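Local coordinates for protein profilin-1A (Acanthamoeba castellanii, PDB 1ACF) that binds monomeric actin and phosphoinositides, preventing actin polymerization at high concentration and enhancing it at low concentration, at residues A48-F60 with V68-K80. Residues are numbered along the deposited sequence; the frame is centred on the assembly and turned at random.
Sequences AFNNADAIRAGGF and VTLRADDRSIYGK
I77 lays its delta methyl over one face of the F49 ring. CD1 of I77 sits 3.9 Å from the F49 ring centroid and 5° off the ring normal, a CH-pi contact. CG of F49 is anti to its carbonyl carbon (chi1 -83°), and the ring reaches from helix 39-50 to the 73-76 turn. There the backbone N of S76 lies at the ring edge, and CE1 of F49 comes 3.3 Å from O of R75. The other branch of I77 serves F60: CG2 is 3.6 Å from F60 CZ. The same CZ rests 3.5 Å from CA of G79, where the lack of a side chain admits the ring. In the profilin fold this joins helices 39-50 and 53-58 to one face of the antiparallel sheet, at the hairpin of strands 65-72 and 76-81. On the opposite face R75 and Y78 reach helix 106-121, and R75 pairs with D118 and E114 near the actin-binding site K115. At the end of helix 53-58, T69 OG1 donates to I55 O at 2.8 Å, from 57° out of the carbonyl plane. G59 N reaches that oxygen from the opposite face, so two donors grip it. D73 OD1 accepts from R75 N, an Asx turn, and also from S76 N, an Asx motif, two bonds within the loop that F49 touches. A52 CB meets A72 CB at 3.7 Å, and the bent chain of R56 brings its guanidinium edge to that same A72 methyl.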
loop_
_atom_site.group_PDB
_atom_site.type_symbol
_atom_site.label_atom_id
_atom_site.label_comp_id
_atom_site.label_asym_id
_atom_site.label_seq_id
_atom_site.Cartn_x
_atom_site.Cartn_y
_atom_site.Cartn_z
ATOM N N ALA A 48 4.944 0.853 11.423
ATOM C CA ALA A 48 5.201 -0.599 11.316
ATOM C C ALA A 48 6.391 -0.869 10.393
ATOM O O ALA A 48 7.022 -1.942 10.518
ATOM C CB ALA A 48 3.924 -1.319 10.916
ATOM N N PHE A 49 6.650 0.066 9.482
ATOM C CA PHE A 49 7.829 -0.188 8.589
ATOM C C PHE A 49 9.080 -0.200 9.515
ATOM O O PHE A 49 10.006 -1.002 9.268
ATOM C CB PHE A 49 7.905 0.683 7.384
ATOM C CG PHE A 49 7.060 0.217 6.215
ATOM C CD1 PHE A 49 7.403 -0.911 5.491
ATOM C CD2 PHE A 49 5.905 0.930 5.887
ATOM C CE1 PHE A 49 6.628 -1.328 4.422
ATOM C CE2 PHE A 49 5.136 0.530 4.775
ATOM C CZ PHE A 49 5.498 -0.585 4.052
ATOM N N ASN A 50 9.013 0.618 10.534
ATOM C CA ASN A 50 10.087 0.682 11.586
ATOM C C ASN A 50 9.978 -0.496 12.532
ATOM O O ASN A 50 10.874 -1.372 12.608
ATOM C CB ASN A 50 9.994 2.096 12.195
ATOM C CG ASN A 50 10.231 3.089 11.026
ATOM O OD1 ASN A 50 11.126 2.758 10.190
ATOM N ND2 ASN A 50 9.491 4.174 10.948
ATOM N N ASN A 51 8.888 -0.626 13.249
ATOM C CA ASN A 51 8.738 -1.798 14.187
ATOM C C ASN A 51 7.384 -2.441 13.835
ATOM O O ASN A 51 6.418 -1.690 14.036
ATOM C CB ASN A 51 8.778 -1.287 15.638
ATOM C CG ASN A 51 8.560 -2.462 16.604
ATOM O OD1 ASN A 51 8.666 -3.630 16.212
ATOM N ND2 ASN A 51 8.289 -2.169 17.866
ATOM N N ALA A 52 7.384 -3.607 13.306
ATOM C CA ALA A 52 6.215 -4.355 12.917
ATOM C C ALA A 52 5.696 -5.258 14.057
ATOM O O ALA A 52 5.080 -6.272 13.727
ATOM C CB ALA A 52 6.541 -5.287 11.739
ATOM N N ASP A 53 5.989 -4.919 15.305
ATOM C CA ASP A 53 5.526 -5.723 16.464
ATOM C C ASP A 53 3.995 -5.731 16.531
ATOM O O ASP A 53 3.354 -6.785 16.428
ATOM C CB ASP A 53 6.105 -5.163 17.775
ATOM C CG ASP A 53 7.289 -5.998 18.278
ATOM O OD1 ASP A 53 7.516 -7.129 17.801
ATOM O OD2 ASP A 53 7.950 -5.411 19.183
ATOM N N ALA A 54 3.500 -4.508 16.715
ATOM C CA ALA A 54 2.060 -4.264 16.777
ATOM C C ALA A 54 1.340 -5.100 15.702
ATOM O O ALA A 54 0.721 -6.124 16.072
ATOM C CB ALA A 54 1.772 -2.774 16.606
ATOM N N ILE A 55 1.469 -4.668 14.484
ATOM C CA ILE A 55 0.921 -5.159 13.248
ATOM C C ILE A 55 1.055 -6.618 12.982
ATOM O O ILE A 55 0.152 -7.302 12.436
ATOM C CB ILE A 55 1.446 -4.259 12.057
ATOM C CG1 ILE A 55 0.457 -3.081 11.787
ATOM C CG2 ILE A 55 1.794 -4.952 10.748
ATOM C CD1 ILE A 55 0.248 -2.116 12.986
ATOM N N ARG A 56 2.185 -7.230 13.292
ATOM C CA ARG A 56 2.399 -8.669 13.033
ATOM C C ARG A 56 1.384 -9.483 13.820
ATOM O O ARG A 56 0.777 -10.482 13.368
ATOM C CB ARG A 56 3.871 -9.014 13.334
ATOM C CG ARG A 56 4.485 -10.225 12.742
ATOM C CD ARG A 56 4.909 -10.185 11.308
ATOM N NE ARG A 56 6.160 -9.449 11.195
ATOM C CZ ARG A 56 7.270 -9.723 11.888
ATOM N NH1 ARG A 56 7.480 -10.838 12.580
ATOM N NH2 ARG A 56 8.134 -8.697 12.132
ATOM N N ALA A 57 1.134 -9.062 15.064
ATOM C CA ALA A 57 0.186 -9.799 15.897
ATOM C C ALA A 57 -1.239 -9.323 15.774
ATOM O O ALA A 57 -2.137 -10.181 15.929
ATOM C CB ALA A 57 0.655 -9.824 17.352
ATOM N N GLY A 58 -1.542 -8.060 15.580
ATOM C CA GLY A 58 -2.893 -7.530 15.524
ATOM C C GLY A 58 -3.472 -7.241 14.177
ATOM O O GLY A 58 -4.699 -6.971 14.177
ATOM N N GLY A 59 -2.783 -7.289 13.083
ATOM C CA GLY A 59 -3.267 -6.946 11.736
ATOM C C GLY A 59 -3.310 -5.411 11.655
ATOM O O GLY A 59 -2.880 -4.728 12.624
ATOM N N PHE A 60 -3.840 -4.866 10.568
ATOM C CA PHE A 60 -3.941 -3.400 10.382
ATOM C C PHE A 60 -5.204 -3.013 9.613
ATOM O O PHE A 60 -5.766 -3.766 8.820
ATOM C CB PHE A 60 -2.696 -2.830 9.634
ATOM C CG PHE A 60 -2.273 -3.527 8.355
ATOM C CD1 PHE A 60 -1.817 -4.849 8.356
ATOM C CD2 PHE A 60 -2.315 -2.847 7.142
ATOM C CE1 PHE A 60 -1.409 -5.492 7.212
ATOM C CE2 PHE A 60 -1.911 -3.479 5.982
ATOM C CZ PHE A 60 -1.475 -4.814 5.987
ATOM N N VAL A 68 -5.067 -8.990 7.923
ATOM C CA VAL A 68 -4.121 -9.703 8.794
ATOM C C VAL A 68 -2.825 -9.670 7.982
ATOM O O VAL A 68 -2.913 -9.777 6.763
ATOM C CB VAL A 68 -4.551 -11.088 9.276
ATOM C CG1 VAL A 68 -5.906 -11.014 9.987
ATOM C CG2 VAL A 68 -4.486 -12.174 8.226
ATOM N N THR A 69 -1.715 -9.521 8.712
ATOM C CA THR A 69 -0.387 -9.450 8.142
ATOM C C THR A 69 0.189 -10.770 7.645
ATOM O O THR A 69 0.406 -11.689 8.440
ATOM C CB THR A 69 0.646 -8.828 9.175
ATOM O OG1 THR A 69 -0.024 -7.670 9.713
ATOM C CG2 THR A 69 1.992 -8.515 8.529
ATOM N N LEU A 70 0.423 -10.803 6.346
ATOM C CA LEU A 70 1.011 -11.968 5.687
ATOM C C LEU A 70 2.571 -11.878 5.755
ATOM O O LEU A 70 3.200 -12.881 6.073
ATOM C CB LEU A 70 0.524 -12.023 4.271
ATOM C CG LEU A 70 -0.601 -12.797 3.700
ATOM C CD1 LEU A 70 -0.808 -12.308 2.242
ATOM C CD2 LEU A 70 -0.272 -14.282 3.706
ATOM N N ARG A 71 3.112 -10.728 5.456
ATOM C CA ARG A 71 4.529 -10.341 5.404
ATOM C C ARG A 71 4.832 -8.931 5.894
ATOM O O ARG A 71 4.116 -7.956 5.536
ATOM C CB ARG A 71 4.954 -10.609 3.940
ATOM C CG ARG A 71 6.039 -9.776 3.339
ATOM C CD ARG A 71 6.655 -10.315 2.094
ATOM N NE ARG A 71 7.423 -9.351 1.334
ATOM C CZ ARG A 71 8.283 -9.521 0.325
ATOM N NH1 ARG A 71 8.702 -10.714 -0.103
ATOM N NH2 ARG A 71 8.838 -8.500 -0.350
ATOM N N ALA A 72 5.835 -8.665 6.737
ATOM C CA ALA A 72 6.256 -7.368 7.268
ATOM C C ALA A 72 7.799 -7.312 7.511
ATOM O O ALA A 72 8.410 -8.060 8.288
ATOM C CB ALA A 72 5.602 -6.847 8.535
ATOM N N ASP A 73 8.366 -6.397 6.775
ATOM C CA ASP A 73 9.811 -6.062 6.752
ATOM C C ASP A 73 9.958 -4.548 6.618
ATOM O O ASP A 73 8.963 -3.813 6.826
ATOM C CB ASP A 73 10.572 -6.918 5.793
ATOM C CG ASP A 73 10.263 -6.925 4.347
ATOM O OD1 ASP A 73 10.261 -5.879 3.687
ATOM O OD2 ASP A 73 10.117 -7.996 3.727
ATOM N N ASP A 74 11.127 -4.129 6.270
ATOM C CA ASP A 74 11.547 -2.722 6.125
ATOM C C ASP A 74 11.116 -2.125 4.800
ATOM O O ASP A 74 11.037 -0.901 4.670
ATOM C CB ASP A 74 13.078 -2.599 6.326
ATOM C CG ASP A 74 13.493 -3.220 7.653
ATOM O OD1 ASP A 74 12.883 -2.853 8.691
ATOM O OD2 ASP A 74 14.369 -4.090 7.650
ATOM N N ARG A 75 10.809 -3.067 3.883
ATOM C CA ARG A 75 10.352 -2.559 2.572
ATOM C C ARG A 75 8.906 -2.906 2.253
ATOM O O ARG A 75 8.202 -2.078 1.663
ATOM C CB ARG A 75 11.301 -2.983 1.434
ATOM C CG ARG A 75 10.829 -2.484 0.026
ATOM C CD ARG A 75 11.162 -3.510 -0.960
ATOM N NE ARG A 75 10.848 -3.343 -2.289
ATOM C CZ ARG A 75 11.264 -2.750 -3.388
ATOM N NH1 ARG A 75 12.348 -1.989 -3.469
ATOM N NH2 ARG A 75 10.597 -2.954 -4.550
ATOM N N SER A 76 8.434 -4.069 2.656
ATOM C CA SER A 76 7.106 -4.563 2.309
ATOM C C SER A 76 6.239 -5.122 3.393
ATOM O O SER A 76 6.710 -6.107 3.986
ATOM C CB SER A 76 7.377 -5.803 1.393
ATOM O OG SER A 76 7.852 -5.300 0.149
ATOM N N ILE A 77 5.019 -4.611 3.476
ATOM C CA ILE A 77 3.979 -5.118 4.362
ATOM C C ILE A 77 2.761 -5.567 3.499
ATOM O O ILE A 77 2.097 -4.773 2.798
ATOM C CB ILE A 77 3.500 -4.137 5.465
ATOM C CG1 ILE A 77 4.603 -3.959 6.557
ATOM C CG2 ILE A 77 2.153 -4.682 6.149
ATOM C CD1 ILE A 77 4.351 -2.646 7.395
ATOM N N TYR A 78 2.465 -6.838 3.608
ATOM C CA TYR A 78 1.336 -7.449 2.888
ATOM C C TYR A 78 0.206 -7.837 3.894
ATOM O O TYR A 78 0.415 -8.424 4.966
ATOM C CB TYR A 78 1.797 -8.631 2.059
ATOM C CG TYR A 78 2.689 -8.347 0.862
ATOM C CD1 TYR A 78 3.231 -7.101 0.546
ATOM C CD2 TYR A 78 3.116 -9.450 0.113
ATOM C CE1 TYR A 78 4.130 -6.947 -0.508
ATOM C CE2 TYR A 78 4.008 -9.329 -0.932
ATOM C CZ TYR A 78 4.499 -8.059 -1.252
ATOM O OH TYR A 78 5.348 -8.014 -2.327
ATOM N N GLY A 79 -0.997 -7.479 3.449
ATOM C CA GLY A 79 -2.256 -7.725 4.167
ATOM C C GLY A 79 -3.174 -8.626 3.324
ATOM O O GLY A 79 -3.145 -8.556 2.064
ATOM N N LYS A 80 -3.920 -9.418 4.062
ATOM C CA LYS A 80 -4.855 -10.363 3.401
ATOM C C LYS A 80 -6.141 -10.355 4.227
ATOM O O LYS A 80 -6.092 -10.328 5.461
ATOM C CB LYS A 80 -4.371 -11.792 3.268
ATOM C CG LYS A 80 -5.245 -12.681 2.381
ATOM C CD LYS A 80 -5.006 -14.186 2.626
ATOM C CE LYS A 80 -5.494 -14.603 4.007
ATOM N NZ LYS A 80 -4.809 -15.853 4.451
HETATM O O HOH W 1 8.573 -4.058 9.862
HETATM O O HOH W 2 -1.950 -9.839 11.830
#